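Local coordinates for FERM, ARHGEF and pleckstrin domain-containing protein 2 (Mus musculus, PDB 6D2K) that activates the small GTPase RAC1 as a guanine nucleotide exchange factor, acting in semaphorin signalling and actin remodelling, and is represented here by its FERM domain, at residues C28-L34 and L63-I69; K86-P90 and E279-F284. All blocks are in the same frame, centred on the assembly; numbering follows the deposited sequence.

Contact 1: residues C28-L34 and L63-I69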
ATOM      1  N   CYS A  28      21.789  12.298  -5.445  1.00 27.24           N
ATOM      2  CA  CYS A  28      20.720  13.005  -4.743  1.00 27.22           C
ATOM      3  C   CYS A  28      19.981  12.093  -3.768  1.00 25.75           C
ATOM      4  O   CYS A  28      19.788  10.909  -4.039  1.00 23.99           O
ATOM      5  CB  CYS A  28      19.716  13.601  -5.737  1.00 26.85           C
ATOM      6  SG  CYS A  28      20.358  14.969  -6.729  1.00 33.84           S
ATOM      7  N   ASP A  29      19.568  12.655  -2.637  1.00 25.99           N
ATOM      8  CA  ASP A  29      18.729  11.935  -1.686  1.00 26.51           C
ATOM      9  C   ASP A  29      17.385  11.629  -2.328  1.00 21.66           C
ATOM     10  O   ASP A  29      16.948  12.348  -3.212  1.00 21.17           O
ATOM     11  CB  ASP A  29      18.502  12.772  -0.429  1.00 30.07           C
ATOM     12  CG  ASP A  29      19.673  12.718   0.531  1.00 31.82           C
ATOM     13  OD1 ASP A  29      19.665  13.497   1.507  1.00 39.39           O
ATOM     14  OD2 ASP A  29      20.595  11.900   0.319  1.00 30.85           O
ATOM     15  N   GLY A  30      16.722  10.575  -1.865  1.00 23.29           N
ATOM     16  CA  GLY A  30      15.411  10.214  -2.390  1.00 20.66           C
ATOM     17  C   GLY A  30      14.396  11.351  -2.430  1.00 22.05           C
ATOM     18  O   GLY A  30      13.568  11.427  -3.338  1.00 20.73           O
ATOM     19  N   GLN A  31      14.461  12.246  -1.451  1.00 26.83           N
ATOM     20  CA  GLN A  31      13.517  13.361  -1.387  1.00 22.97           C
ATOM     21  C   GLN A  31      13.467  14.182  -2.676  1.00 25.53           C
ATOM     22  O   GLN A  31      12.407  14.666  -3.070  1.00 28.68           O
ATOM     23  CB  GLN A  31      13.850  14.272  -0.205  1.00 25.68           C
ATOM     24  CG  GLN A  31      12.781  15.311   0.070  1.00 29.06           C
ATOM     25  CD  GLN A  31      11.416  14.686   0.302  1.00 30.00           C
ATOM     26  OE1 GLN A  31      11.219  13.954   1.275  1.00 35.85           O
ATOM     27  NE2 GLN A  31      10.469  14.973  -0.586  1.00 31.44           N
ATOM     28  N   VAL A  32      14.609  14.352  -3.333  1.00 24.41           N
ATOM     29  CA  VAL A  32      14.652  15.099  -4.589  1.00 23.97           C
ATOM     30  C   VAL A  32      13.700  14.517  -5.645  1.00 25.85           C
ATOM     31  O   VAL A  32      12.981  15.253  -6.333  1.00 25.30           O
ATOM     32  CB  VAL A  32      16.096  15.184  -5.140  1.00 26.66           C
ATOM     33  CG1 VAL A  32      16.132  15.996  -6.418  1.00 31.05           C
ATOM     34  CG2 VAL A  32      17.016  15.785  -4.083  1.00 27.90           C
ATOM     35  N   LEU A  33      13.681  13.190  -5.757  1.00 20.67           N
ATOM     36  CA  LEU A  33      12.805  12.511  -6.699  1.00 20.21           C
ATOM     37  C   LEU A  33      11.363  12.570  -6.213  1.00 21.78           C
ATOM     38  O   LEU A  33      10.452  12.820  -6.998  1.00 21.96           O
ATOM     39  CB  LEU A  33      13.232  11.052  -6.887  1.00 20.07           C
ATOM     40  CG  LEU A  33      12.298  10.208  -7.763  1.00 17.97           C
ATOM     41  CD1 LEU A  33      12.116  10.799  -9.167  1.00 21.42           C
ATOM     42  CD2 LEU A  33      12.800   8.760  -7.837  1.00 18.42           C
ATOM     43  N   LEU A  34      11.171  12.324  -4.921  1.00 20.60           N
ATOM     44  CA  LEU A  34       9.840  12.368  -4.323  1.00 20.69           C
ATOM     45  C   LEU A  34       9.185  13.721  -4.619  1.00 23.50           C
ATOM     46  O   LEU A  34       8.067  13.779  -5.120  1.00 21.49           O
ATOM     47  CB  LEU A  34       9.918  12.107  -2.817  1.00 19.58           C
ATOM     48  CG  LEU A  34      10.374  10.711  -2.364  1.00 18.94           C
ATOM     49  CD1 LEU A  34      10.765  10.690  -0.902  1.00 25.68           C
ATOM     50  CD2 LEU A  34       9.298   9.660  -2.642  1.00 20.23           C
ATOM     51  N   LEU A  63      11.374   3.734  -1.224  1.00 13.87           N
ATOM     52  CA  LEU A  63      12.471   4.685  -1.391  1.00 12.20           C
ATOM     53  C   LEU A  63      12.625   5.530  -0.129  1.00 14.50           C
ATOM     54  O   LEU A  63      11.649   6.094   0.364  1.00 16.28           O
ATOM     55  CB  LEU A  63      12.216   5.582  -2.608  1.00 13.22           C
ATOM     56  CG  LEU A  63      13.372   6.509  -2.994  1.00 14.46           C
ATOM     57  CD1 LEU A  63      14.492   5.703  -3.638  1.00 14.92           C
ATOM     58  CD2 LEU A  63      12.894   7.569  -3.950  1.00 14.19           C
ATOM     59  N   GLU A  64      13.848   5.600   0.401  1.00 17.39           N
ATOM     60  CA  GLU A  64      14.127   6.395   1.603  1.00 20.23           C
ATOM     61  C   GLU A  64      14.481   7.834   1.221  1.00 22.57           C
ATOM     62  O   GLU A  64      15.310   8.065   0.347  1.00 22.23           O
ATOM     63  CB  GLU A  64      15.261   5.751   2.428  1.00 21.04           C
ATOM     64  CG  GLU A  64      14.980   4.312   2.853  1.00 20.44           C
ATOM     65  CD  GLU A  64      16.035   3.749   3.789  1.00 33.66           C
ATOM     66  OE1 GLU A  64      16.068   4.162   4.964  1.00 38.93           O
ATOM     67  OE2 GLU A  64      16.825   2.887   3.354  1.00 37.46           O
ATOM     68  N   PRO A  65      13.853   8.816   1.875  1.00 24.54           N
ATOM     69  CA  PRO A  65      14.036  10.208   1.447  1.00 25.94           C
ATOM     70  C   PRO A  65      15.423  10.780   1.751  1.00 30.56           C
ATOM     71  O   PRO A  65      15.843  11.702   1.053  1.00 30.40           O
ATOM     72  CB  PRO A  65      12.970  10.962   2.251  1.00 31.30           C
ATOM     73  CG  PRO A  65      12.701  10.086   3.437  1.00 35.38           C
ATOM     74  CD  PRO A  65      12.818   8.687   2.917  1.00 30.31           C
ATOM     75  N   MET A  66      16.107  10.243   2.757  1.00 30.76           N
ATOM     76  CA  MET A  66      17.370  10.808   3.236  1.00 37.49           C
ATOM     77  C   MET A  66      18.586   9.949   2.911  1.00 34.71           C
ATOM     78  O   MET A  66      19.619  10.043   3.579  1.00 39.88           O
ATOM     79  CB  MET A  66      17.312  11.022   4.748  1.00 40.16           C
ATOM     80  CG  MET A  66      16.067  11.739   5.221  1.00 42.81           C
ATOM     81  SD  MET A  66      16.267  13.527   5.239  1.00 66.40           S
ATOM     82  CE  MET A  66      16.067  13.856   6.987  1.00 56.64           C
ATOM     83  N   LYS A  67      18.461   9.101   1.899  1.00 30.88           N
ATOM     84  CA  LYS A  67      19.593   8.343   1.392  1.00 27.31           C
ATOM     85  C   LYS A  67      19.711   8.568  -0.110  1.00 27.99           C
ATOM     86  O   LYS A  67      18.705   8.756  -0.788  1.00 22.55           O
ATOM     87  CB  LYS A  67      19.436   6.851   1.689  1.00 28.20           C
ATOM     88  CG  LYS A  67      19.875   6.438   3.087  1.00 37.45           C
ATOM     89  CD  LYS A  67      20.211   4.951   3.143  1.00 45.74           C
ATOM     90  CE  LYS A  67      21.073   4.625   4.361  1.00 38.82           C
ATOM     91  NZ  LYS A  67      21.407   3.171   4.446  1.00 40.87           N
ATOM     92  N   PRO A  68      20.943   8.564  -0.638  1.00 25.66           N
ATOM     93  CA  PRO A  68      21.164   8.698  -2.079  1.00 24.92           C
ATOM     94  C   PRO A  68      20.394   7.650  -2.868  1.00 23.55           C
ATOM     95  O   PRO A  68      20.378   6.476  -2.495  1.00 24.37           O
ATOM     96  CB  PRO A  68      22.669   8.451  -2.218  1.00 29.28           C
ATOM     97  CG  PRO A  68      23.223   8.908  -0.928  1.00 29.84           C
ATOM     98  CD  PRO A  68      22.212   8.504   0.109  1.00 30.37           C
ATOM     99  N   ILE A  69      19.775   8.076  -3.962  1.00 20.75           N
ATOM    100  CA  ILE A  69      18.977   7.188  -4.797  1.00 19.78           C
ATOM    101  C   ILE A  69      19.769   6.019  -5.381  1.00 23.03           C
ATOM    102  O   ILE A  69      19.317   4.877  -5.360  1.00 22.73           O
ATOM    103  CB  ILE A  69      18.339   7.964  -5.948  1.00 22.50           C
ATOM    104  CG1 ILE A  69      17.308   8.953  -5.389  1.00 22.98           C
ATOM    105  CG2 ILE A  69      17.703   7.009  -6.940  1.00 21.97           C
ATOM    106  CD1 ILE A  69      17.001  10.099  -6.315  1.00 23.37           C
TER

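Contact 2: residues K86-P90 and E279-F284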
ATOM      1  N   LYS A  86       1.572   4.892   1.213  1.00 11.14           N
ATOM      2  CA  LYS A  86       2.358   4.299   2.281  1.00 12.89           C
ATOM      3  C   LYS A  86       1.539   4.166   3.561  1.00 12.49           C
ATOM      4  O   LYS A  86       1.577   3.127   4.220  1.00 13.29           O
ATOM      5  CB  LYS A  86       3.607   5.140   2.537  1.00 15.32           C
ATOM      6  CG  LYS A  86       4.541   4.533   3.587  1.00 13.63           C
ATOM      7  CD  LYS A  86       5.678   5.486   3.940  1.00 23.13           C
ATOM      8  CE  LYS A  86       7.027   4.803   3.829  1.00 24.72           C
ATOM      9  NZ  LYS A  86       8.145   5.753   4.119  1.00 21.43           N
ATOM     10  N   PHE A  87       0.802   5.220   3.905  1.00 11.83           N
ATOM     11  CA  PHE A  87       0.051   5.246   5.154  1.00 13.05           C
ATOM     12  C   PHE A  87      -1.454   5.240   4.876  1.00 10.81           C
ATOM     13  O   PHE A  87      -1.982   6.163   4.269  1.00 12.89           O
ATOM     14  CB  PHE A  87       0.408   6.495   5.975  1.00 13.10           C
ATOM     15  CG  PHE A  87       1.865   6.595   6.329  1.00 11.90           C
ATOM     16  CD1 PHE A  87       2.427   5.732   7.262  1.00 14.24           C
ATOM     17  CD2 PHE A  87       2.676   7.534   5.716  1.00 16.40           C
ATOM     18  CE1 PHE A  87       3.780   5.817   7.581  1.00 15.86           C
ATOM     19  CE2 PHE A  87       4.028   7.621   6.041  1.00 16.97           C
ATOM     20  CZ  PHE A  87       4.572   6.763   6.972  1.00 18.49           C
ATOM     21  N   PHE A  88      -2.137   4.192   5.331  1.00 12.12           N
ATOM     22  CA  PHE A  88      -3.583   4.072   5.161  1.00 13.65           C
ATOM     23  C   PHE A  88      -4.318   4.541   6.427  1.00 13.11           C
ATOM     24  O   PHE A  88      -4.271   3.871   7.471  1.00 14.62           O
ATOM     25  CB  PHE A  88      -3.943   2.613   4.862  1.00 12.68           C
ATOM     26  CG  PHE A  88      -3.532   2.143   3.479  1.00 10.42           C
ATOM     27  CD1 PHE A  88      -4.458   2.137   2.451  1.00 11.75           C
ATOM     28  CD2 PHE A  88      -2.251   1.687   3.219  1.00 11.33           C
ATOM     29  CE1 PHE A  88      -4.110   1.704   1.175  1.00 12.88           C
ATOM     30  CE2 PHE A  88      -1.890   1.251   1.937  1.00 11.01           C
ATOM     31  CZ  PHE A  88      -2.824   1.262   0.924  1.00 12.69           C
ATOM     32  N   PRO A  89      -4.980   5.707   6.359  1.00 12.17           N
ATOM     33  CA  PRO A  89      -5.704   6.156   7.555  1.00 15.73           C
ATOM     34  C   PRO A  89      -7.057   5.453   7.652  1.00 14.01           C
ATOM     35  O   PRO A  89      -7.540   4.910   6.659  1.00 16.18           O
ATOM     36  CB  PRO A  89      -5.893   7.648   7.289  1.00 13.96           C
ATOM     37  CG  PRO A  89      -6.069   7.718   5.794  1.00 14.35           C
ATOM     38  CD  PRO A  89      -5.123   6.661   5.243  1.00 13.92           C
ATOM     39  N   PRO A  90      -7.664   5.448   8.846  1.00 14.95           N
ATOM     40  CA  PRO A  90      -8.936   4.748   9.033  1.00 17.23           C
ATOM     41  C   PRO A  90     -10.096   5.348   8.226  1.00 15.42           C
ATOM     42  O   PRO A  90     -11.005   4.600   7.862  1.00 18.61           O
ATOM     43  CB  PRO A  90      -9.192   4.879  10.542  1.00 15.23           C
ATOM     44  CG  PRO A  90      -8.342   6.017  10.983  1.00 20.05           C
ATOM     45  CD  PRO A  90      -7.154   6.051  10.086  1.00 17.58           C
ATOM     46  N   GLU A 279       7.741   3.980  11.259  1.00 12.47           N
ATOM     47  CA  GLU A 279       7.144   5.069  10.497  1.00 14.35           C
ATOM     48  C   GLU A 279       5.632   5.208  10.724  1.00 15.87           C
ATOM     49  O   GLU A 279       5.131   6.326  10.834  1.00 15.00           O
ATOM     50  CB  GLU A 279       7.496   4.948   9.017  1.00 15.66           C
ATOM     51  CG  GLU A 279       8.982   5.203   8.765  1.00 15.40           C
ATOM     52  CD  GLU A 279       9.368   5.078   7.312  1.00 25.59           C
ATOM     53  OE1 GLU A 279       8.570   4.542   6.519  1.00 25.00           O
ATOM     54  OE2 GLU A 279      10.481   5.510   6.968  1.00 28.02           O
ATOM     55  N   TYR A 280       4.920   4.083  10.799  1.00 13.37           N
ATOM     56  CA  TYR A 280       3.487   4.087  11.104  1.00 11.95           C
ATOM     57  C   TYR A 280       3.201   4.682  12.474  1.00 13.82           C
ATOM     58  O   TYR A 280       2.287   5.513  12.631  1.00 16.24           O
ATOM     59  CB  TYR A 280       2.897   2.671  10.988  1.00 11.71           C
ATOM     60  CG  TYR A 280       2.072   2.466   9.734  1.00 11.86           C
ATOM     61  CD1 TYR A 280       0.687   2.503   9.780  1.00 12.12           C
ATOM     62  CD2 TYR A 280       2.679   2.247   8.507  1.00 11.85           C
ATOM     63  CE1 TYR A 280      -0.082   2.331   8.629  1.00 13.39           C
ATOM     64  CE2 TYR A 280       1.911   2.068   7.343  1.00 11.16           C
ATOM     65  CZ  TYR A 280       0.536   2.107   7.424  1.00 13.20           C
ATOM     66  OH  TYR A 280      -0.237   1.932   6.275  1.00 13.41           O
ATOM     67  N   HIS A 281       3.973   4.256  13.462  1.00 13.48           N
ATOM     68  CA  HIS A 281       3.796   4.801  14.789  1.00 16.93           C
ATOM     69  C   HIS A 281       3.975   6.315  14.775  1.00 19.44           C
ATOM     70  O   HIS A 281       3.158   7.036  15.336  1.00 19.44           O
ATOM     71  CB  HIS A 281       4.766   4.202  15.800  1.00 14.90           C
ATOM     72  CG  HIS A 281       4.685   4.885  17.127  1.00 22.44           C
ATOM     73  ND1 HIS A 281       3.747   4.548  18.080  1.00 26.30           N
ATOM     74  CD2 HIS A 281       5.362   5.946  17.622  1.00 24.05           C
ATOM     75  CE1 HIS A 281       3.883   5.344  19.126  1.00 27.52           C
ATOM     76  NE2 HIS A 281       4.858   6.199  18.874  1.00 31.25           N
ATOM     77  N   THR A 282       5.052   6.799  14.166  1.00 17.40           N
ATOM     78  CA  THR A 282       5.313   8.234  14.097  1.00 15.58           C
ATOM     79  C   THR A 282       4.194   8.989  13.358  1.00 19.78           C
ATOM     80  O   THR A 282       3.785  10.081  13.767  1.00 21.53           O
ATOM     81  CB  THR A 282       6.665   8.520  13.395  1.00 21.54           C
ATOM     82  OG1 THR A 282       7.727   7.908  14.137  1.00 21.63           O
ATOM     83  CG2 THR A 282       6.920  10.016  13.294  1.00 25.15           C
ATOM     84  N   PHE A 283       3.701   8.403  12.273  1.00 16.63           N
ATOM     85  CA  PHE A 283       2.664   9.050  11.466  1.00 14.97           C
ATOM     86  C   PHE A 283       1.335   9.175  12.205  1.00 17.25           C
ATOM     87  O   PHE A 283       0.669  10.213  12.137  1.00 21.12           O
ATOM     88  CB  PHE A 283       2.454   8.275  10.153  1.00 16.43           C
ATOM     89  CG  PHE A 283       1.652   9.021   9.117  1.00 16.36           C
ATOM     90  CD1 PHE A 283       2.259   9.957   8.299  1.00 17.52           C
ATOM     91  CD2 PHE A 283       0.296   8.765   8.942  1.00 14.70           C
ATOM     92  CE1 PHE A 283       1.533  10.637   7.331  1.00 19.74           C
ATOM     93  CE2 PHE A 283      -0.441   9.454   7.963  1.00 14.60           C
ATOM     94  CZ  PHE A 283       0.174  10.379   7.167  1.00 16.32           C
ATOM     95  N   PHE A 284       0.946   8.116  12.902  1.00 17.33           N
ATOM     96  CA  PHE A 284      -0.406   8.016  13.452  1.00 16.03           C
ATOM     97  C   PHE A 284      -0.495   8.271  14.947  1.00 23.87           C
ATOM     98  O   PHE A 284      -1.592   8.328  15.498  1.00 21.17           O
ATOM     99  CB  PHE A 284      -1.021   6.652  13.126  1.00 15.93           C
ATOM    100  CG  PHE A 284      -1.445   6.521  11.692  1.00 16.41           C
ATOM    101  CD1 PHE A 284      -2.490   7.290  11.209  1.00 17.73           C
ATOM    102  CD2 PHE A 284      -0.797   5.666  10.821  1.00 17.72           C
ATOM    103  CE1 PHE A 284      -2.886   7.212   9.888  1.00 15.94           C
ATOM    104  CE2 PHE A 284      -1.194   5.581   9.497  1.00 17.25           C
ATOM    105  CZ  PHE A 284      -2.232   6.353   9.028  1.00 15.48           C
TER

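Contact 1: residues C28-L34 and L63-I69
Ile-69 N gives its hydrogen to Cys-28 O at 2.8 Å, the first of three backbone bonds that carry this contact. Two residues on from Cys-28, Gly-30 N bonds to Lys-67 O, two residues back from Ile-69, at 2.9 Å; together the two bonds make a single beta bridge between Asp-29 and Pro-68. The third runs from Gln-31 N to Pro-65 O at 2.9 Å. The type I turn Glu-64 to Lys-67 therefore accepts from two amides at the start of helix 30-41, Gly-30 N and Gln-31 N. Gly-30 comes so close that a side chain would strike Glu-64 O. CB of Asp-29 sits 3.2 Å from Pro-65 O; with CG beside the backbone N (chi1 -80°), the carboxylate lies along the Met-66 to Pro-68 backbone. A glycine in place of Asp-29 would probably leave the outer side of this turn uncovered and the bridge freer to flex. On the buried side, Ile-69 CD1 reaches Leu-33 CB at 3.9 Å, and Leu-34 CD1 meets Pro-65 CB. The polar end of Gln-31 turns to Thr-35, and that of Glu-64 to Lys-275. Joining helix start to turn in this ubiquitin-like lobe is thus backbone chemistry, with side chains adding mainly apolar cover.

Contact 2: residues K86-P90 and E279-F284
Phe-87 lies against the last turns of helix 267-284, its ring flat on that of Phe-283 in an offset stack, centroids 4.1 Å apart and planes at 5°. Its CB sits over the face of the Phe-283 ring and also touches Phe-284 CE2. With CG anti to the carbonyl carbon (chi1 -59°), the ring is laid across the helix face, toward Glu-279. CG lies above Phe-283 CG, and Phe-87 CD2 is 3.6 Å from Phe-283 CD1, an atom that CE2 also lies near. At the other ortho position, Phe-87 CD1 comes to 3.7 Å from Tyr-280 CE2, over a face of the tyrosine. The Phe-87 and Tyr-280 rings are oblique, their planes at 59°. CE1 approaches Glu-279 O. At the tip, Phe-87 CZ ends 4.0 Å from Glu-279 CB. In turn Phe-283 CB rests over the Phe-87 face as a CH-pi contact, while Lys-86 CG covers the opposite face.

Tyr-280 OH is gripped twice by the linker backbone: it donates to Lys-86 O at 3.0 Å, on a lone pair in the carbonyl plane, and accepts from Phe-88 N at 3.1 Å. It also lies at the edge of the Phe-88 ring. Near the start of 279-284, Lys-86 NZ meets Glu-279 OE1 at 2.7 Å in a salt bridge, from above the carboxylate plane, and the lysine has a cation-pi partner in Trp-62. At the other end Phe-284 leans on Phe-88 O and Pro-89. Tyr-193 binds Pro-89 O and packs edge-to-face on Phe-88. The three-lobed cloverleaf is that of FERM domains; here the aromatic cluster of Phe-87, Tyr-280 and Phe-283 packs the linker between the ubiquitin-like and central lobes on the last helix of the PH-like lobe.

Contact 1 is complete in sequence before segment 86-90 begins; the centres of the two contacts are 20 Å apart and their nearest atoms about 5 Å. Contact 1 is internal to the ubiquitin-like lobe, whereas contact 2 ties segment 86-90, which follows that lobe's strand 79-85, to the PH-like lobe's closing helix. That same helix reaches both: Lys-275 makes a salt bridge with Glu-64 of contact 1, and residues 279-284 form one side of contact 2. Contact 2 lies nearer the middle, its centre about 11 Å from that of the chain, against about 19 Å for contact 1.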